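Local coordinates for protein 2-hydroxyhepta-2,4-diene-1,7-dioate isomerase (PDB 4DBF) that probably acts as a magnesium-dependent lyase or isomerase of the fumarylacetoacetate hydrolase family, with oxaloacetate decarboxylation as a likely reaction, at residues 150-162 and 232-244. Sequence-based numbering, arbitrary orientation.
Sequences VKADDWKSVVLGF and IMKMGEIIEFITA
Trp155 lays one face of its indole on the first turn of helix 235-243. Met235 CG sits 3.3 Å from the centroid of the Trp155 six-membered ring, almost on the ring normal, a CH-pi contact; the bent Met235 chain carries SD above the same face at a distance, a looser Met-aromatic contact. The pyrrole part lies against Gly236, with Trp155 CD1 3.3 Å from Gly236 CA, while Lys156 CG covers the opposite face. One turn on, Ile239 splits its branches: CD1 reaches Trp155 CE3 at 3.8 Å and Val159, whereas CG2, anti to the backbone N, meets Val150 and Val158.

Two loop amides bond to helix side chains. Val150 N donates to Thr243 OG1 (3.0 Å), which itself donates to Ile239 O. Ala152 N donates to Glu240 OE2 (3.0 Å) from above the carboxylate plane. Further polar contacts run backbone to backbone: a water bridges Val150 O and Glu240 O, and CA-H...O contacts pair Ala152 with Gly236 in both directions.

Met235 also touches Val141 of strand 133-143, and Ile239 touches Ile254 of strand 253-255. The helix thus packs through apolar side chains onto the strand framework of the FAH-family domain, while its Thr243 and Glu240 satisfy amides of the irregular loop entering strand 159-170.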
loop_
_atom_site.group_PDB
_atom_site.type_symbol
_atom_site.label_atom_id
_atom_site.label_comp_id
_atom_site.label_asym_id
_atom_site.label_seq_id
_atom_site.Cartn_x
_atom_site.Cartn_y
_atom_site.Cartn_z
ATOM N N VAL A 150 4.978 -18.612 -2.781
ATOM C CA VAL A 150 5.977 -19.286 -1.983
ATOM C C VAL A 150 5.284 -20.415 -1.214
ATOM O O VAL A 150 4.228 -20.205 -0.637
ATOM C CB VAL A 150 6.603 -18.348 -1.008
ATOM C CG1 VAL A 150 7.696 -19.046 -0.231
ATOM C CG2 VAL A 150 7.116 -17.134 -1.760
ATOM N N LYS A 151 5.880 -21.611 -1.240
ATOM C CA LYS A 151 5.426 -22.718 -0.414
ATOM C C LYS A 151 5.838 -22.480 1.036
ATOM O O LYS A 151 6.923 -22.002 1.301
ATOM C CB LYS A 151 6.040 -24.048 -0.948
ATOM C CG LYS A 151 5.269 -25.309 -0.500
ATOM C CD LYS A 151 5.997 -26.593 -1.023
ATOM C CE LYS A 151 5.395 -27.856 -0.394
ATOM N NZ LYS A 151 5.613 -29.102 -1.256
ATOM N N ALA A 152 4.964 -22.815 1.971
ATOM C CA ALA A 152 5.186 -22.556 3.388
ATOM C C ALA A 152 6.549 -23.027 3.864
ATOM O O ALA A 152 7.270 -22.303 4.531
ATOM C CB ALA A 152 4.066 -23.195 4.207
ATOM N N ASP A 153 6.950 -24.247 3.501
ATOM C CA ASP A 153 8.195 -24.721 4.052
ATOM C C ASP A 153 9.453 -24.148 3.330
ATOM O O ASP A 153 10.591 -24.362 3.794
ATOM C CB ASP A 153 8.173 -26.264 4.239
ATOM C CG ASP A 153 8.165 -26.994 2.954
ATOM O OD1 ASP A 153 8.255 -26.324 1.913
ATOM O OD2 ASP A 153 8.064 -28.244 2.975
ATOM N N ASP A 154 9.251 -23.397 2.245
ATOM C CA ASP A 154 10.346 -22.599 1.606
ATOM C C ASP A 154 10.419 -21.125 2.097
ATOM O O ASP A 154 11.108 -20.311 1.509
ATOM C CB ASP A 154 10.190 -22.585 0.076
ATOM C CG ASP A 154 10.252 -23.990 -0.524
ATOM O OD1 ASP A 154 9.574 -24.226 -1.542
ATOM O OD2 ASP A 154 10.951 -24.844 0.054
ATOM N N TRP A 155 9.764 -20.798 3.201
ATOM C CA TRP A 155 9.648 -19.383 3.592
ATOM C C TRP A 155 10.960 -18.687 3.815
ATOM O O TRP A 155 11.108 -17.523 3.452
ATOM C CB TRP A 155 8.717 -19.226 4.777
ATOM C CG TRP A 155 9.216 -19.667 6.095
ATOM C CD1 TRP A 155 8.984 -20.884 6.718
ATOM C CD2 TRP A 155 9.948 -18.882 7.014
ATOM N NE1 TRP A 155 9.577 -20.901 7.934
ATOM C CE2 TRP A 155 10.152 -19.676 8.172
ATOM C CE3 TRP A 155 10.442 -17.565 6.989
ATOM C CZ2 TRP A 155 10.849 -19.222 9.264
ATOM C CZ3 TRP A 155 11.124 -17.104 8.080
ATOM C CH2 TRP A 155 11.338 -17.945 9.216
ATOM N N LYS A 156 11.925 -19.380 4.418
ATOM C CA LYS A 156 13.231 -18.788 4.693
ATOM C C LYS A 156 13.977 -18.251 3.491
ATOM O O LYS A 156 14.667 -17.260 3.603
ATOM C CB LYS A 156 14.158 -19.738 5.501
ATOM C CG LYS A 156 13.661 -19.979 6.944
ATOM C CD LYS A 156 14.604 -20.828 7.787
ATOM C CE LYS A 156 13.865 -21.293 9.046
ATOM N NZ LYS A 156 14.725 -21.910 10.126
ATOM N N SER A 157 13.796 -18.846 2.344
ATOM C CA SER A 157 14.488 -18.422 1.147
ATOM C C SER A 157 14.136 -17.003 0.663
ATOM O O SER A 157 14.845 -16.447 -0.095
ATOM C CB SER A 157 14.231 -19.410 0.047
ATOM O OG SER A 157 12.962 -19.224 -0.487
ATOM N N VAL A 158 13.028 -16.454 1.140
ATOM C CA VAL A 158 12.585 -15.136 0.715
ATOM C C VAL A 158 12.746 -14.043 1.757
ATOM O O VAL A 158 12.483 -12.916 1.467
ATOM C CB VAL A 158 11.124 -15.120 0.242
ATOM C CG1 VAL A 158 10.876 -16.034 -0.916
ATOM C CG2 VAL A 158 10.169 -15.366 1.369
ATOM N N VAL A 159 13.141 -14.390 2.965
ATOM C CA VAL A 159 13.309 -13.363 3.960
ATOM C C VAL A 159 14.747 -12.861 4.153
ATOM O O VAL A 159 15.669 -13.618 4.288
ATOM C CB VAL A 159 12.525 -13.570 5.283
ATOM C CG1 VAL A 159 11.460 -14.633 5.241
ATOM C CG2 VAL A 159 13.375 -13.540 6.524
ATOM N N LEU A 160 14.876 -11.553 4.141
ATOM C CA LEU A 160 16.104 -10.911 4.453
ATOM C C LEU A 160 16.416 -11.049 5.928
ATOM O O LEU A 160 17.480 -11.392 6.275
ATOM C CB LEU A 160 16.080 -9.438 4.069
ATOM C CG LEU A 160 17.298 -8.620 4.425
ATOM C CD1 LEU A 160 18.561 -9.104 3.788
ATOM C CD2 LEU A 160 17.140 -7.129 4.267
ATOM N N GLY A 161 15.463 -10.721 6.766
ATOM C CA GLY A 161 15.678 -10.797 8.195
ATOM C C GLY A 161 14.469 -10.330 8.972
ATOM O O GLY A 161 13.361 -10.146 8.398
ATOM N N PHE A 162 14.672 -10.153 10.274
ATOM C CA PHE A 162 13.557 -9.855 11.162
ATOM C C PHE A 162 13.795 -8.459 11.700
ATOM O O PHE A 162 14.933 -8.080 11.883
ATOM C CB PHE A 162 13.491 -10.834 12.374
ATOM C CG PHE A 162 12.931 -12.190 12.012
ATOM C CD1 PHE A 162 11.956 -12.326 11.032
ATOM C CD2 PHE A 162 13.383 -13.345 12.656
ATOM C CE1 PHE A 162 11.463 -13.612 10.662
ATOM C CE2 PHE A 162 12.851 -14.616 12.318
ATOM C CZ PHE A 162 11.905 -14.731 11.309
ATOM N N ILE A 232 -1.261 -18.088 15.451
ATOM C CA ILE A 232 -2.126 -19.084 14.864
ATOM C C ILE A 232 -1.604 -19.585 13.517
ATOM O O ILE A 232 -1.512 -20.813 13.266
ATOM C CB ILE A 232 -3.566 -18.514 14.780
ATOM C CG1 ILE A 232 -4.097 -18.224 16.197
ATOM C CG2 ILE A 232 -4.492 -19.449 13.984
ATOM C CD1 ILE A 232 -5.318 -17.274 16.188
ATOM N N MET A 233 -1.284 -18.649 12.611
ATOM C CA MET A 233 -0.525 -19.016 11.405
ATOM C C MET A 233 0.913 -18.765 11.724
ATOM O O MET A 233 1.274 -17.643 12.154
ATOM C CB MET A 233 -0.929 -18.185 10.190
ATOM C CG MET A 233 -2.351 -18.290 9.789
ATOM S SD MET A 233 -2.708 -17.218 8.333
ATOM C CE MET A 233 -1.449 -17.481 7.196
ATOM N N LYS A 234 1.716 -19.832 11.625
ATOM C CA LYS A 234 3.154 -19.772 11.813
ATOM C C LYS A 234 3.773 -19.059 10.636
ATOM O O LYS A 234 3.102 -18.874 9.612
ATOM C CB LYS A 234 3.713 -21.194 11.902
ATOM C CG LYS A 234 2.956 -22.067 12.918
ATOM C CD LYS A 234 3.736 -23.319 13.273
ATOM C CE LYS A 234 3.489 -23.740 14.721
ATOM N NZ LYS A 234 3.523 -25.202 14.753
ATOM N N MET A 235 5.065 -18.757 10.753
ATOM C CA MET A 235 5.752 -17.935 9.782
ATOM C C MET A 235 5.570 -18.412 8.323
ATOM O O MET A 235 5.267 -17.637 7.413
ATOM C CB MET A 235 7.223 -17.865 10.163
ATOM C CG MET A 235 7.976 -16.931 9.321
ATOM S SD MET A 235 7.431 -15.208 9.537
ATOM C CE MET A 235 7.046 -15.020 11.243
ATOM N N GLY A 236 5.748 -19.705 8.105
ATOM C CA GLY A 236 5.747 -20.222 6.745
ATOM C C GLY A 236 4.362 -20.128 6.179
ATOM O O GLY A 236 4.191 -19.839 5.012
ATOM N N GLU A 237 3.354 -20.335 7.001
ATOM C CA GLU A 237 1.999 -20.291 6.501
ATOM C C GLU A 237 1.602 -18.809 6.198
ATOM O O GLU A 237 0.888 -18.552 5.241
ATOM C CB GLU A 237 1.005 -20.858 7.514
ATOM C CG GLU A 237 -0.395 -20.836 7.008
ATOM C CD GLU A 237 -1.448 -21.376 7.986
ATOM O OE1 GLU A 237 -1.104 -21.777 9.131
ATOM O OE2 GLU A 237 -2.638 -21.357 7.567
ATOM N N ILE A 238 2.055 -17.875 7.031
ATOM C CA ILE A 238 1.795 -16.434 6.726
ATOM C C ILE A 238 2.345 -16.079 5.328
ATOM O O ILE A 238 1.654 -15.506 4.485
ATOM C CB ILE A 238 2.470 -15.553 7.765
ATOM C CG1 ILE A 238 1.821 -15.820 9.141
ATOM C CG2 ILE A 238 2.275 -14.031 7.408
ATOM C CD1 ILE A 238 2.534 -15.055 10.310
ATOM N N ILE A 239 3.594 -16.402 5.077
ATOM C CA ILE A 239 4.204 -16.105 3.789
ATOM C C ILE A 239 3.515 -16.771 2.571
ATOM O O ILE A 239 3.317 -16.161 1.565
ATOM C CB ILE A 239 5.714 -16.319 3.848
ATOM C CG1 ILE A 239 6.351 -15.199 4.642
ATOM C CG2 ILE A 239 6.322 -16.351 2.485
ATOM C CD1 ILE A 239 7.530 -15.594 5.450
ATOM N N GLU A 240 3.108 -18.009 2.728
ATOM C CA GLU A 240 2.370 -18.707 1.703
ATOM C C GLU A 240 1.003 -18.073 1.427
ATOM O O GLU A 240 0.586 -17.897 0.302
ATOM C CB GLU A 240 2.176 -20.120 2.159
ATOM C CG GLU A 240 1.368 -20.964 1.249
ATOM C CD GLU A 240 1.241 -22.361 1.784
ATOM O OE1 GLU A 240 0.402 -22.570 2.623
ATOM O OE2 GLU A 240 2.000 -23.224 1.381
ATOM N N PHE A 241 0.321 -17.740 2.506
ATOM C CA PHE A 241 -0.972 -17.081 2.455
ATOM C C PHE A 241 -0.937 -15.728 1.726
ATOM O O PHE A 241 -1.692 -15.458 0.879
ATOM C CB PHE A 241 -1.457 -16.912 3.883
ATOM C CG PHE A 241 -2.790 -16.253 4.017
ATOM C CD1 PHE A 241 -3.926 -16.923 3.720
ATOM C CD2 PHE A 241 -2.899 -15.000 4.519
ATOM C CE1 PHE A 241 -5.140 -16.337 3.876
ATOM C CE2 PHE A 241 -4.104 -14.402 4.667
ATOM C CZ PHE A 241 -5.225 -15.075 4.353
ATOM N N ILE A 242 0.016 -14.914 2.083
ATOM C CA ILE A 242 0.177 -13.626 1.475
ATOM C C ILE A 242 0.575 -13.757 0.016
ATOM O O ILE A 242 -0.080 -13.240 -0.811
ATOM C CB ILE A 242 1.186 -12.781 2.244
ATOM C CG1 ILE A 242 0.685 -12.505 3.649
ATOM C CG2 ILE A 242 1.474 -11.505 1.511
ATOM C CD1 ILE A 242 1.664 -11.735 4.470
ATOM N N THR A 243 1.646 -14.481 -0.254
ATOM C CA THR A 243 2.172 -14.593 -1.582
ATOM C C THR A 243 1.313 -15.405 -2.544
ATOM O O THR A 243 1.541 -15.400 -3.699
ATOM C CB THR A 243 3.641 -15.046 -1.587
ATOM O OG1 THR A 243 3.739 -16.387 -1.134
ATOM C CG2 THR A 243 4.437 -14.187 -0.722
ATOM N N ALA A 244 0.304 -16.078 -2.055
ATOM C CA ALA A 244 -0.674 -16.698 -2.921
ATOM C C ALA A 244 -1.596 -15.678 -3.597
ATOM O O ALA A 244 -2.216 -15.972 -4.579
ATOM C CB ALA A 244 -1.496 -17.696 -2.167
HETATM O O HOH W 1 1.853 -19.262 -1.761
#